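Local coordinates for arginine 3rd transport system periplasmic binding protein (Legionella pneumophila subsp. pneumophila str. Philadelphia 1, PDB 3KZG) that probably binds arginine in the periplasm as the solute receptor of an arginine uptake system, at residues Leu33-Cys38 and Ala43-Glu48; Asp54-Leu59 and Asp75-His80; Ser92-Thr97 and Ser103-Leu108. All blocks are in the same frame, centred on the assembly; numbering follows the deposited sequence.

Overall arrangement
The three contacts follow one another along the chain. Interactions 1 and 2, with centres about 20 Å apart, belong to the lobe built around strand 4-13; interaction 3 lies in the lobe of the five-stranded sheet, its centre about 36 Å from that of interaction 1. Interaction 1 joins helix 29-40 to strand 44-50 through sulfur and aromatic packing plus one backbone bond. Interaction 2, one arginine flat on one phenylalanine, ties helix 55-60 to a loop and is partly buried like interaction 1. Interaction 3 is the most enclosed: strand 91-97 meets a loop turn through apolar contacts alone, with a polar network inside the turn.

Interaction 1 of 3, residues Leu33-Cys38 and Ala43-Glu48; sequences LMQEIC and ATCTFE
Cys38 and Cys45 face each other where helix 29-40 passes over strand 44-50. Cys38 SG lies 3.6 Å from Cys45 CB, and the two sulfurs, SG of Cys38 and SG of Cys45, are 3.9 Å apart, far too long for a disulfide. Gln35 comes in from a second side: its chain bends at chi2 and brings OE1 within 3.2 Å of Cys45 CB. One turn before Cys38, Met34, built as selenomethionine, touches the rim of Phe47, with CB 3.9 Å from Phe47 CE1 near the plane of the ring. Cys45 SG takes part of one face of that ring, 3.4 Å above its plane and offset toward the rim. The first torsion of Cys45 (chi1 177°) sets SG opposite the backbone N, pointing it at the helix and the neighbouring ring. The segments 33-38 and 44-48 run nearly antiparallel, at 151°, with axes 7.8 Å apart at their closest. With strand 4-13, which pairs in parallel with strand 44-50, they form a beta-alpha-beta crossover of the first lobe, as expected in the periplasmic binding protein fold. The connection is tied at its end by the nearly straight bond from Ala43 N to Cys38 O, 2.8 Å. Behind this first shell, Ile7 of strand 4-13 touches both Met34 and Cys45, and Leu5 touches Cys38. Bends at chi2 and chi3 lead the selenium end of Met34 away from the strand; the side chain also touches Ile68 and Ile195. Thr46, pointing away from the helix, bonds through OG1 to Leu5 O, adding to the strands' backbone bonds.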
ATOM      1  N   LEU A  33     -16.467  -6.771 -14.980  1.00 15.41           N
ATOM      2  CA  LEU A  33     -16.986  -6.116 -13.782  1.00 15.71           C
ATOM      3  C   LEU A  33     -18.333  -6.707 -13.385  1.00 16.79           C
ATOM      4  O   LEU A  33     -18.508  -7.189 -12.265  1.00 14.68           O
ATOM      5  CB  LEU A  33     -17.136  -4.611 -14.006  1.00 14.62           C
ATOM      6  CG  LEU A  33     -17.688  -3.870 -12.788  1.00 14.97           C
ATOM      7  CD1 LEU A  33     -16.764  -4.096 -11.593  1.00 15.58           C
ATOM      8  CD2 LEU A  33     -17.823  -2.400 -13.091  1.00 15.94           C
HETATM    9  N   MSE A  34     -19.281  -6.658 -14.314  1.00 19.19           N
HETATM   10  CA  MSE A  34     -20.630  -7.181 -14.102  1.00 22.57           C
HETATM   11  C   MSE A  34     -20.570  -8.643 -13.660  1.00 22.46           C
HETATM   12  O   MSE A  34     -21.274  -9.056 -12.737  1.00 21.77           O
HETATM   13  CB  MSE A  34     -21.435  -7.056 -15.402  1.00 25.50           C
HETATM   14  CG  MSE A  34     -22.951  -7.230 -15.250  1.00 30.08           C
HETATM   15 SE   MSE A  34     -23.707  -6.040 -13.928  1.00 41.30          SE
HETATM   16  CE  MSE A  34     -23.982  -4.463 -15.016  1.00 37.01           C
ATOM     17  N   GLN A  35     -19.718  -9.420 -14.322  1.00 24.08           N
ATOM     18  CA  GLN A  35     -19.551 -10.834 -13.997  1.00 24.75           C
ATOM     19  C   GLN A  35     -19.210 -11.000 -12.517  1.00 23.42           C
ATOM     20  O   GLN A  35     -19.817 -11.809 -11.815  1.00 22.99           O
ATOM     21  CB  GLN A  35     -18.429 -11.431 -14.851  1.00 27.79           C
ATOM     22  CG  GLN A  35     -18.226 -12.928 -14.692  1.00 32.24           C
ATOM     23  CD  GLN A  35     -19.393 -13.741 -15.228  1.00 36.29           C
ATOM     24  OE1 GLN A  35     -20.448 -13.828 -14.596  1.00 38.80           O
ATOM     25  NE2 GLN A  35     -19.211 -14.332 -16.405  1.00 34.56           N
ATOM     26  N   GLU A  36     -18.240 -10.225 -12.047  1.00 22.08           N
ATOM     27  CA  GLU A  36     -17.811 -10.284 -10.653  1.00 22.11           C
ATOM     28  C   GLU A  36     -18.912  -9.838  -9.679  1.00 21.07           C
ATOM     29  O   GLU A  36     -19.091 -10.442  -8.622  1.00 20.74           O
ATOM     30  CB  GLU A  36     -16.557  -9.424 -10.473  1.00 24.59           C
ATOM     31  CG  GLU A  36     -16.010  -9.357  -9.066  1.00 26.42           C
ATOM     32  CD  GLU A  36     -15.693 -10.717  -8.487  1.00 30.34           C
ATOM     33  OE1 GLU A  36     -15.406 -11.645  -9.271  1.00 30.08           O
ATOM     34  OE2 GLU A  36     -15.715 -10.850  -7.245  1.00 31.08           O
ATOM     35  N   ILE A  37     -19.645  -8.787 -10.038  1.00 20.05           N
ATOM     36  CA  ILE A  37     -20.727  -8.292  -9.192  1.00 20.79           C
ATOM     37  C   ILE A  37     -21.808  -9.364  -9.006  1.00 23.00           C
ATOM     38  O   ILE A  37     -22.365  -9.518  -7.915  1.00 22.97           O
ATOM     39  CB  ILE A  37     -21.371  -7.018  -9.795  1.00 19.83           C
ATOM     40  CG1 ILE A  37     -20.375  -5.854  -9.732  1.00 17.30           C
ATOM     41  CG2 ILE A  37     -22.652  -6.665  -9.049  1.00 19.22           C
ATOM     42  CD1 ILE A  37     -20.871  -4.581 -10.370  1.00 14.74           C
ATOM     43  N   CYS A  38     -22.099 -10.107 -10.069  1.00 23.64           N
ATOM     44  CA  CYS A  38     -23.110 -11.157 -10.004  1.00 25.72           C
ATOM     45  C   CYS A  38     -22.717 -12.309  -9.084  1.00 26.90           C
ATOM     46  O   CYS A  38     -23.565 -12.834  -8.368  1.00 28.18           O
ATOM     47  CB  CYS A  38     -23.419 -11.695 -11.404  1.00 24.59           C
ATOM     48  SG  CYS A  38     -24.386 -10.568 -12.419  1.00 27.66           S
ATOM     49  N   ALA A  43     -25.627 -14.729  -7.881  1.00 36.69           N
ATOM     50  CA  ALA A  43     -26.501 -14.941  -9.023  1.00 36.97           C
ATOM     51  C   ALA A  43     -25.703 -15.194 -10.298  1.00 37.02           C
ATOM     52  O   ALA A  43     -24.673 -14.561 -10.537  1.00 37.99           O
ATOM     53  CB  ALA A  43     -27.406 -13.733  -9.214  1.00 35.63           C
ATOM     54  N   THR A  44     -26.178 -16.129 -11.116  1.00 36.35           N
ATOM     55  CA  THR A  44     -25.515 -16.431 -12.374  1.00 35.36           C
ATOM     56  C   THR A  44     -25.721 -15.236 -13.298  1.00 34.46           C
ATOM     57  O   THR A  44     -26.723 -14.526 -13.193  1.00 34.95           O
ATOM     58  CB  THR A  44     -26.086 -17.709 -13.020  1.00 36.10           C
ATOM     59  OG1 THR A  44     -27.512 -17.607 -13.117  1.00 36.57           O
ATOM     60  CG2 THR A  44     -25.722 -18.929 -12.185  1.00 36.29           C
ATOM     61  N   CYS A  45     -24.771 -15.019 -14.198  1.00 33.67           N
ATOM     62  CA  CYS A  45     -24.817 -13.888 -15.116  1.00 34.12           C
ATOM     63  C   CYS A  45     -24.927 -14.266 -16.590  1.00 33.58           C
ATOM     64  O   CYS A  45     -24.144 -15.065 -17.095  1.00 34.70           O
ATOM     65  CB  CYS A  45     -23.565 -13.029 -14.906  1.00 34.34           C
ATOM     66  SG  CYS A  45     -23.395 -11.614 -16.010  1.00 37.79           S
ATOM     67  N   THR A  46     -25.902 -13.682 -17.277  1.00 32.18           N
ATOM     68  CA  THR A  46     -26.086 -13.929 -18.703  1.00 31.68           C
ATOM     69  C   THR A  46     -26.222 -12.573 -19.392  1.00 30.55           C
ATOM     70  O   THR A  46     -27.023 -11.735 -18.977  1.00 30.90           O
ATOM     71  CB  THR A  46     -27.335 -14.797 -18.972  1.00 32.65           C
ATOM     72  OG1 THR A  46     -28.492 -14.167 -18.410  1.00 34.14           O
ATOM     73  CG2 THR A  46     -27.165 -16.176 -18.350  1.00 31.42           C
ATOM     74  N   PHE A  47     -25.424 -12.362 -20.436  1.00 29.37           N
ATOM     75  CA  PHE A  47     -25.413 -11.103 -21.175  1.00 27.78           C
ATOM     76  C   PHE A  47     -26.249 -11.101 -22.442  1.00 28.94           C
ATOM     77  O   PHE A  47     -26.407 -12.121 -23.099  1.00 30.07           O
ATOM     78  CB  PHE A  47     -23.974 -10.741 -21.557  1.00 27.32           C
ATOM     79  CG  PHE A  47     -23.090 -10.419 -20.386  1.00 25.89           C
ATOM     80  CD1 PHE A  47     -23.150  -9.176 -19.772  1.00 24.12           C
ATOM     81  CD2 PHE A  47     -22.195 -11.363 -19.900  1.00 25.26           C
ATOM     82  CE1 PHE A  47     -22.329  -8.878 -18.692  1.00 23.03           C
ATOM     83  CE2 PHE A  47     -21.371 -11.072 -18.820  1.00 25.34           C
ATOM     84  CZ  PHE A  47     -21.439  -9.829 -18.216  1.00 23.86           C
ATOM     85  N   GLU A  48     -26.764  -9.932 -22.795  1.00 30.35           N
ATOM     86  CA  GLU A  48     -27.556  -9.797 -24.001  1.00 31.94           C
ATOM     87  C   GLU A  48     -27.110  -8.520 -24.698  1.00 31.47           C
ATOM     88  O   GLU A  48     -27.342  -7.415 -24.202  1.00 30.73           O
ATOM     89  CB  GLU A  48     -29.044  -9.745 -23.655  1.00 35.18           C
ATOM     90  CG  GLU A  48     -29.953  -9.894 -24.857  1.00 40.14           C
ATOM     91  CD  GLU A  48     -31.117 -10.815 -24.580  1.00 43.14           C
ATOM     92  OE1 GLU A  48     -31.977 -10.460 -23.741  1.00 44.48           O
ATOM     93  OE2 GLU A  48     -31.168 -11.900 -25.199  1.00 44.89           O
TER

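Interaction 2 of 3, residues Asp54-Leu59 and Asp75-His80; sequences DLFPAL and DERKKH
Arg77 lays its guanidinium flat over the ring of Phe56, and this one pair makes the whole contact. The planes differ by only 6°, and Arg77 CZ sits 3.4 Å from the ring centroid, 20° off the normal: a stacked cation-pi pair. NH1 of Arg77 lies over the rim near CD1 of Phe56, 3.3 Å away, while NH2 spans the far end of the ring, 3.1 Å from Phe56 CZ. The arginine chain bends at chi2 (-58°) and is extended beyond it, delivering a broad face rather than an end to the phenylalanine. NH2, stacked on the ring, also donates a hydrogen bond to Gly118 O; the backbone N of Arg77 is held by Thr74 OG1. In relatives of this family an arginine in the equivalent Thr-x-x-Arg segment binds the carboxylate of the amino acid ligand, but no such role is established for Arg77. Gly118 follows strand 112-116 of the other lobe, so this bond links the two lobes, as does the salt bridge from Glu76 to Arg123. Phe56 projects from helix 55-60 and also touches Met71 and Met196, the latter on strand 196-197; the loop bearing Arg77 runs between strands 66-67 and 82-83, with Phe83 of strand 82-83 against the arginine.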
ATOM      1  N   ASP A  54     -30.453   0.814 -28.626  1.00 25.16           N
ATOM      2  CA  ASP A  54     -31.592  -0.038 -28.305  1.00 26.17           C
ATOM      3  C   ASP A  54     -31.617  -0.479 -26.842  1.00 25.95           C
ATOM      4  O   ASP A  54     -32.620  -1.021 -26.373  1.00 26.51           O
ATOM      5  CB  ASP A  54     -31.619  -1.285 -29.199  1.00 25.67           C
ATOM      6  CG  ASP A  54     -31.985  -0.970 -30.645  1.00 27.29           C
ATOM      7  OD1 ASP A  54     -32.678   0.042 -30.891  1.00 27.55           O
ATOM      8  OD2 ASP A  54     -31.591  -1.751 -31.536  1.00 28.33           O
ATOM      9  N   LEU A  55     -30.522  -0.245 -26.124  1.00 24.59           N
ATOM     10  CA  LEU A  55     -30.425  -0.642 -24.723  1.00 23.49           C
ATOM     11  C   LEU A  55     -31.490   0.003 -23.845  1.00 23.79           C
ATOM     12  O   LEU A  55     -32.031  -0.635 -22.941  1.00 22.45           O
ATOM     13  CB  LEU A  55     -29.033  -0.308 -24.171  1.00 23.19           C
ATOM     14  CG  LEU A  55     -27.880  -1.208 -24.624  1.00 22.29           C
ATOM     15  CD1 LEU A  55     -26.557  -0.644 -24.124  1.00 20.87           C
ATOM     16  CD2 LEU A  55     -28.103  -2.631 -24.097  1.00 19.56           C
ATOM     17  N   PHE A  56     -31.782   1.270 -24.117  1.00 24.95           N
ATOM     18  CA  PHE A  56     -32.771   2.013 -23.352  1.00 27.02           C
ATOM     19  C   PHE A  56     -34.165   1.374 -23.412  1.00 28.75           C
ATOM     20  O   PHE A  56     -34.775   1.106 -22.374  1.00 28.10           O
ATOM     21  CB  PHE A  56     -32.797   3.460 -23.842  1.00 26.63           C
ATOM     22  CG  PHE A  56     -31.449   4.137 -23.776  1.00 28.85           C
ATOM     23  CD1 PHE A  56     -30.899   4.499 -22.553  1.00 28.16           C
ATOM     24  CD2 PHE A  56     -30.707   4.363 -24.936  1.00 27.50           C
ATOM     25  CE1 PHE A  56     -29.631   5.071 -22.477  1.00 27.28           C
ATOM     26  CE2 PHE A  56     -29.436   4.935 -24.870  1.00 27.69           C
ATOM     27  CZ  PHE A  56     -28.898   5.288 -23.639  1.00 27.95           C
ATOM     28  N   PRO A  57     -34.689   1.117 -24.624  1.00 30.21           N
ATOM     29  CA  PRO A  57     -36.017   0.501 -24.677  1.00 30.41           C
ATOM     30  C   PRO A  57     -35.999  -0.933 -24.144  1.00 29.85           C
ATOM     31  O   PRO A  57     -36.958  -1.376 -23.512  1.00 29.83           O
ATOM     32  CB  PRO A  57     -36.374   0.586 -26.160  1.00 31.42           C
ATOM     33  CG  PRO A  57     -35.034   0.490 -26.828  1.00 32.54           C
ATOM     34  CD  PRO A  57     -34.197   1.418 -25.980  1.00 30.83           C
ATOM     35  N   ALA A  58     -34.900  -1.643 -24.387  1.00 28.16           N
ATOM     36  CA  ALA A  58     -34.750  -3.018 -23.924  1.00 27.81           C
ATOM     37  C   ALA A  58     -34.880  -3.106 -22.403  1.00 27.79           C
ATOM     38  O   ALA A  58     -35.487  -4.038 -21.871  1.00 27.87           O
ATOM     39  CB  ALA A  58     -33.398  -3.574 -24.360  1.00 26.45           C
ATOM     40  N   LEU A  59     -34.299  -2.139 -21.701  1.00 27.31           N
ATOM     41  CA  LEU A  59     -34.372  -2.121 -20.242  1.00 26.36           C
ATOM     42  C   LEU A  59     -35.786  -1.758 -19.797  1.00 27.32           C
ATOM     43  O   LEU A  59     -36.344  -2.383 -18.895  1.00 25.96           O
ATOM     44  CB  LEU A  59     -33.379  -1.109 -19.661  1.00 23.07           C
ATOM     45  CG  LEU A  59     -33.414  -0.951 -18.140  1.00 21.79           C
ATOM     46  CD1 LEU A  59     -33.127  -2.283 -17.470  1.00 20.99           C
ATOM     47  CD2 LEU A  59     -32.391   0.093 -17.710  1.00 23.92           C
ATOM     48  N   ASP A  75     -28.465  13.834 -16.032  1.00 24.91           N
ATOM     49  CA  ASP A  75     -29.779  14.206 -15.525  1.00 28.79           C
ATOM     50  C   ASP A  75     -30.897  13.766 -16.468  1.00 29.19           C
ATOM     51  O   ASP A  75     -31.952  13.322 -16.021  1.00 29.51           O
ATOM     52  CB  ASP A  75     -29.848  15.717 -15.291  1.00 30.17           C
ATOM     53  CG  ASP A  75     -29.082  16.145 -14.055  1.00 32.90           C
ATOM     54  OD1 ASP A  75     -29.292  15.527 -12.989  1.00 35.82           O
ATOM     55  OD2 ASP A  75     -28.282  17.098 -14.144  1.00 33.35           O
ATOM     56  N   GLU A  76     -30.662  13.874 -17.771  1.00 30.99           N
ATOM     57  CA  GLU A  76     -31.665  13.479 -18.751  1.00 32.53           C
ATOM     58  C   GLU A  76     -32.062  12.014 -18.607  1.00 31.36           C
ATOM     59  O   GLU A  76     -33.241  11.673 -18.686  1.00 30.58           O
ATOM     60  CB  GLU A  76     -31.156  13.737 -20.167  1.00 36.38           C
ATOM     61  CG  GLU A  76     -31.015  15.211 -20.503  1.00 43.63           C
ATOM     62  CD  GLU A  76     -30.598  15.450 -21.944  1.00 47.20           C
ATOM     63  OE1 GLU A  76     -29.501  14.989 -22.331  1.00 49.79           O
ATOM     64  OE2 GLU A  76     -31.369  16.098 -22.685  1.00 49.05           O
ATOM     65  N   ARG A  77     -31.079  11.149 -18.390  1.00 29.61           N
ATOM     66  CA  ARG A  77     -31.350   9.727 -18.240  1.00 29.08           C
ATOM     67  C   ARG A  77     -31.960   9.382 -16.880  1.00 28.53           C
ATOM     68  O   ARG A  77     -32.738   8.434 -16.765  1.00 27.88           O
ATOM     69  CB  ARG A  77     -30.064   8.924 -18.454  1.00 29.81           C
ATOM     70  CG  ARG A  77     -29.494   9.031 -19.866  1.00 31.97           C
ATOM     71  CD  ARG A  77     -30.508   8.557 -20.899  1.00 32.57           C
ATOM     72  NE  ARG A  77     -29.964   8.522 -22.251  1.00 34.09           N
ATOM     73  CZ  ARG A  77     -30.625   8.058 -23.305  1.00 34.55           C
ATOM     74  NH1 ARG A  77     -31.858   7.593 -23.163  1.00 34.67           N
ATOM     75  NH2 ARG A  77     -30.051   8.039 -24.500  1.00 33.86           N
ATOM     76  N   LYS A  78     -31.620  10.148 -15.850  1.00 28.91           N
ATOM     77  CA  LYS A  78     -32.154   9.873 -14.523  1.00 31.07           C
ATOM     78  C   LYS A  78     -33.653  10.140 -14.420  1.00 31.82           C
ATOM     79  O   LYS A  78     -34.269   9.869 -13.391  1.00 30.66           O
ATOM     80  CB  LYS A  78     -31.393  10.673 -13.461  1.00 31.59           C
ATOM     81  CG  LYS A  78     -29.976  10.162 -13.238  1.00 33.96           C
ATOM     82  CD  LYS A  78     -29.345  10.691 -11.953  1.00 35.86           C
ATOM     83  CE  LYS A  78     -29.024  12.172 -12.029  1.00 37.50           C
ATOM     84  NZ  LYS A  78     -28.232  12.603 -10.837  1.00 37.68           N
ATOM     85  N   LYS A  79     -34.240  10.652 -15.496  1.00 34.34           N
ATOM     86  CA  LYS A  79     -35.672  10.936 -15.519  1.00 35.97           C
ATOM     87  C   LYS A  79     -36.483   9.685 -15.835  1.00 35.57           C
ATOM     88  O   LYS A  79     -37.692   9.649 -15.618  1.00 36.03           O
ATOM     89  CB  LYS A  79     -35.974  12.029 -16.549  1.00 37.68           C
ATOM     90  CG  LYS A  79     -35.256  13.336 -16.260  1.00 39.76           C
ATOM     91  CD  LYS A  79     -35.604  14.416 -17.269  1.00 41.43           C
ATOM     92  CE  LYS A  79     -34.881  15.708 -16.932  1.00 42.36           C
ATOM     93  NZ  LYS A  79     -35.196  16.794 -17.893  1.00 43.85           N
ATOM     94  N   HIS A  80     -35.814   8.652 -16.338  1.00 35.42           N
ATOM     95  CA  HIS A  80     -36.489   7.405 -16.681  1.00 35.63           C
ATOM     96  C   HIS A  80     -35.777   6.193 -16.113  1.00 33.02           C
ATOM     97  O   HIS A  80     -36.323   5.091 -16.107  1.00 33.85           O
ATOM     98  CB  HIS A  80     -36.590   7.274 -18.201  1.00 39.84           C
ATOM     99  CG  HIS A  80     -37.450   8.319 -18.833  1.00 44.70           C
ATOM    100  ND1 HIS A  80     -38.828   8.267 -18.800  1.00 46.71           N
ATOM    101  CD2 HIS A  80     -37.133   9.478 -19.458  1.00 46.78           C
ATOM    102  CE1 HIS A  80     -39.321   9.350 -19.375  1.00 48.23           C
ATOM    103  NE2 HIS A  80     -38.314  10.102 -19.782  1.00 48.01           N
TER

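Interaction 3 of 3, residues Ser92-Thr97 and Ser103-Leu108; sequences SQYITT and STFDDL
OD2 of Asp107, the residue before the Leu108 that packs on Tyr94, is gripped by two backbone donors: Ser103 N at 3.2 Å and Thr104 N at 3.1 Å. Both meet the oxygen on its anti side but from opposite faces of the carboxylate plane, which should restrict its rotation. Asp107 N in turn donates to Thr104 O at 2.8 Å, closing the turn that presents Phe105 and Leu108 to the strand. Leu108 CD1 sits over the centre of the Tyr94 ring, 3.6 Å from the centroid and 11° off the normal, a CH-pi contact. Phe105 meets the same ring obliquely: its CE1 is 3.5 Å from Tyr94 CD2, with the two ring planes at 71°. Setting CG of Phe105 opposite the backbone N (chi1 -162°) swings that ring back toward the tyrosine. The phenolic end lies beyond this packing, where Tyr94 OH hydrogen-bonds Glu128 OE2; Val125 of helix 121-127 also touches Tyr94, and Arg130 touches both Phe105 and Leu108. Strand 91-97 runs antiparallel to both its neighbours, 154-158 and 180-188, in a sheet otherwise continued by parallel strands. That order, with the strand entering the lobe inserted antiparallel, is characteristic of type II periplasmic binding proteins; here the turn at 103-108 packs on that strand.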
ATOM      1  N   SER A  92     -14.896  12.204 -22.193  1.00 17.43           N
ATOM      2  CA  SER A  92     -15.009  12.064 -23.639  1.00 17.22           C
ATOM      3  C   SER A  92     -13.654  12.446 -24.233  1.00 17.35           C
ATOM      4  O   SER A  92     -12.797  13.001 -23.535  1.00 16.72           O
ATOM      5  CB  SER A  92     -16.111  12.975 -24.192  1.00 16.58           C
ATOM      6  OG  SER A  92     -15.793  14.342 -24.044  1.00 19.81           O
ATOM      7  N   GLN A  93     -13.457  12.153 -25.515  1.00 16.76           N
ATOM      8  CA  GLN A  93     -12.189  12.454 -26.173  1.00 16.74           C
ATOM      9  C   GLN A  93     -12.348  12.604 -27.681  1.00 18.04           C
ATOM     10  O   GLN A  93     -13.000  11.784 -28.326  1.00 19.28           O
ATOM     11  CB  GLN A  93     -11.182  11.335 -25.875  1.00 16.43           C
ATOM     12  CG  GLN A  93      -9.859  11.421 -26.648  1.00 16.37           C
ATOM     13  CD  GLN A  93      -8.963  12.554 -26.173  1.00 15.53           C
ATOM     14  OE1 GLN A  93      -8.565  12.596 -25.012  1.00 16.37           O
ATOM     15  NE2 GLN A  93      -8.642  13.477 -27.074  1.00 14.72           N
ATOM     16  N   TYR A  94     -11.762  13.657 -28.242  1.00 17.82           N
ATOM     17  CA  TYR A  94     -11.827  13.865 -29.684  1.00 17.70           C
ATOM     18  C   TYR A  94     -10.705  13.056 -30.328  1.00 19.03           C
ATOM     19  O   TYR A  94      -9.562  13.070 -29.856  1.00 18.23           O
ATOM     20  CB  TYR A  94     -11.675  15.350 -30.038  1.00 15.91           C
ATOM     21  CG  TYR A  94     -12.947  16.161 -29.884  1.00 14.44           C
ATOM     22  CD1 TYR A  94     -13.971  16.084 -30.833  1.00 14.49           C
ATOM     23  CD2 TYR A  94     -13.131  17.004 -28.786  1.00 15.86           C
ATOM     24  CE1 TYR A  94     -15.146  16.824 -30.693  1.00 15.10           C
ATOM     25  CE2 TYR A  94     -14.300  17.749 -28.635  1.00 15.35           C
ATOM     26  CZ  TYR A  94     -15.304  17.655 -29.591  1.00 16.37           C
ATOM     27  OH  TYR A  94     -16.463  18.396 -29.444  1.00 18.23           O
ATOM     28  N   ILE A  95     -11.046  12.337 -31.391  1.00 19.47           N
ATOM     29  CA  ILE A  95     -10.087  11.516 -32.118  1.00 20.05           C
ATOM     30  C   ILE A  95     -10.298  11.723 -33.615  1.00 21.24           C
ATOM     31  O   ILE A  95     -11.417  11.961 -34.061  1.00 21.70           O
ATOM     32  CB  ILE A  95     -10.260  10.021 -31.758  1.00 20.39           C
ATOM     33  CG1 ILE A  95      -9.208   9.181 -32.485  1.00 20.27           C
ATOM     34  CG2 ILE A  95     -11.674   9.551 -32.113  1.00 21.42           C
ATOM     35  CD1 ILE A  95      -9.177   7.740 -32.041  1.00 19.82           C
ATOM     36  N   THR A  96      -9.217  11.661 -34.385  1.00 22.23           N
ATOM     37  CA  THR A  96      -9.293  11.836 -35.835  1.00 23.72           C
ATOM     38  C   THR A  96      -8.172  11.018 -36.475  1.00 24.61           C
ATOM     39  O   THR A  96      -7.377  10.405 -35.770  1.00 24.78           O
ATOM     40  CB  THR A  96      -9.145  13.327 -36.228  1.00 23.46           C
ATOM     41  OG1 THR A  96      -9.464  13.491 -37.616  1.00 23.27           O
ATOM     42  CG2 THR A  96      -7.723  13.816 -35.979  1.00 23.73           C
ATOM     43  N   THR A  97      -8.113  10.991 -37.802  1.00 26.65           N
ATOM     44  CA  THR A  97      -7.067  10.230 -38.480  1.00 28.42           C
ATOM     45  C   THR A  97      -5.763  11.015 -38.488  1.00 28.94           C
ATOM     46  O   THR A  97      -5.775  12.238 -38.573  1.00 28.41           O
ATOM     47  CB  THR A  97      -7.467   9.888 -39.930  1.00 28.25           C
ATOM     48  OG1 THR A  97      -7.805  11.091 -40.632  1.00 30.38           O
ATOM     49  CG2 THR A  97      -8.660   8.941 -39.939  1.00 29.24           C
ATOM     50  N   SER A 103      -5.135  19.402 -35.524  1.00 35.13           N
ATOM     51  CA  SER A 103      -4.118  18.958 -34.584  1.00 37.44           C
ATOM     52  C   SER A 103      -4.337  19.539 -33.195  1.00 38.55           C
ATOM     53  O   SER A 103      -3.782  19.044 -32.215  1.00 38.43           O
ATOM     54  CB  SER A 103      -2.728  19.337 -35.103  1.00 38.82           C
ATOM     55  OG  SER A 103      -2.663  20.718 -35.398  1.00 41.15           O
ATOM     56  N   THR A 104      -5.154  20.587 -33.114  1.00 40.05           N
ATOM     57  CA  THR A 104      -5.452  21.220 -31.835  1.00 40.98           C
ATOM     58  C   THR A 104      -6.951  21.310 -31.599  1.00 41.63           C
ATOM     59  O   THR A 104      -7.741  21.364 -32.539  1.00 41.21           O
ATOM     60  CB  THR A 104      -4.870  22.652 -31.740  1.00 41.24           C
ATOM     61  OG1 THR A 104      -5.561  23.519 -32.651  1.00 40.61           O
ATOM     62  CG2 THR A 104      -3.385  22.646 -32.064  1.00 41.30           C
ATOM     63  N   PHE A 105      -7.329  21.330 -30.328  1.00 42.91           N
ATOM     64  CA  PHE A 105      -8.723  21.424 -29.915  1.00 44.27           C
ATOM     65  C   PHE A 105      -9.384  22.618 -30.608  1.00 44.79           C
ATOM     66  O   PHE A 105     -10.596  22.643 -30.818  1.00 45.72           O
ATOM     67  CB  PHE A 105      -8.772  21.612 -28.398  1.00 45.73           C
ATOM     68  CG  PHE A 105     -10.097  21.298 -27.782  1.00 46.88           C
ATOM     69  CD1 PHE A 105     -10.532  19.983 -27.675  1.00 47.89           C
ATOM     70  CD2 PHE A 105     -10.900  22.317 -27.279  1.00 48.10           C
ATOM     71  CE1 PHE A 105     -11.748  19.682 -27.071  1.00 49.54           C
ATOM     72  CE2 PHE A 105     -12.123  22.028 -26.671  1.00 49.80           C
ATOM     73  CZ  PHE A 105     -12.548  20.707 -26.566  1.00 49.90           C
ATOM     74  N   ASP A 106      -8.563  23.598 -30.973  1.00 44.42           N
ATOM     75  CA  ASP A 106      -9.026  24.820 -31.617  1.00 42.82           C
ATOM     76  C   ASP A 106      -9.368  24.643 -33.103  1.00 41.04           C
ATOM     77  O   ASP A 106     -10.179  25.395 -33.650  1.00 40.50           O
ATOM     78  CB  ASP A 106      -7.954  25.902 -31.448  1.00 44.69           C
ATOM     79  CG  ASP A 106      -8.530  27.302 -31.431  1.00 46.49           C
ATOM     80  OD1 ASP A 106      -9.419  27.572 -30.596  1.00 47.42           O
ATOM     81  OD2 ASP A 106      -8.084  28.136 -32.247  1.00 48.46           O
ATOM     82  N   ASP A 107      -8.755  23.655 -33.752  1.00 38.26           N
ATOM     83  CA  ASP A 107      -9.007  23.399 -35.174  1.00 35.95           C
ATOM     84  C   ASP A 107     -10.340  22.696 -35.435  1.00 34.42           C
ATOM     85  O   ASP A 107     -10.758  22.543 -36.586  1.00 33.18           O
ATOM     86  CB  ASP A 107      -7.881  22.555 -35.780  1.00 36.03           C
ATOM     87  CG  ASP A 107      -6.541  23.261 -35.757  1.00 37.32           C
ATOM     88  OD1 ASP A 107      -6.490  24.461 -36.115  1.00 37.45           O
ATOM     89  OD2 ASP A 107      -5.537  22.611 -35.390  1.00 36.04           O
ATOM     90  N   LEU A 108     -11.004  22.265 -34.371  1.00 32.47           N
ATOM     91  CA  LEU A 108     -12.283  21.584 -34.508  1.00 31.71           C
ATOM     92  C   LEU A 108     -13.392  22.537 -34.935  1.00 31.24           C
ATOM     93  O   LEU A 108     -14.508  22.109 -35.224  1.00 32.30           O
ATOM     94  CB  LEU A 108     -12.653  20.903 -33.189  1.00 29.71           C
ATOM     95  CG  LEU A 108     -11.721  19.758 -32.794  1.00 29.57           C
ATOM     96  CD1 LEU A 108     -12.033  19.299 -31.381  1.00 28.07           C
ATOM     97  CD2 LEU A 108     -11.872  18.613 -33.783  1.00 27.71           C
TER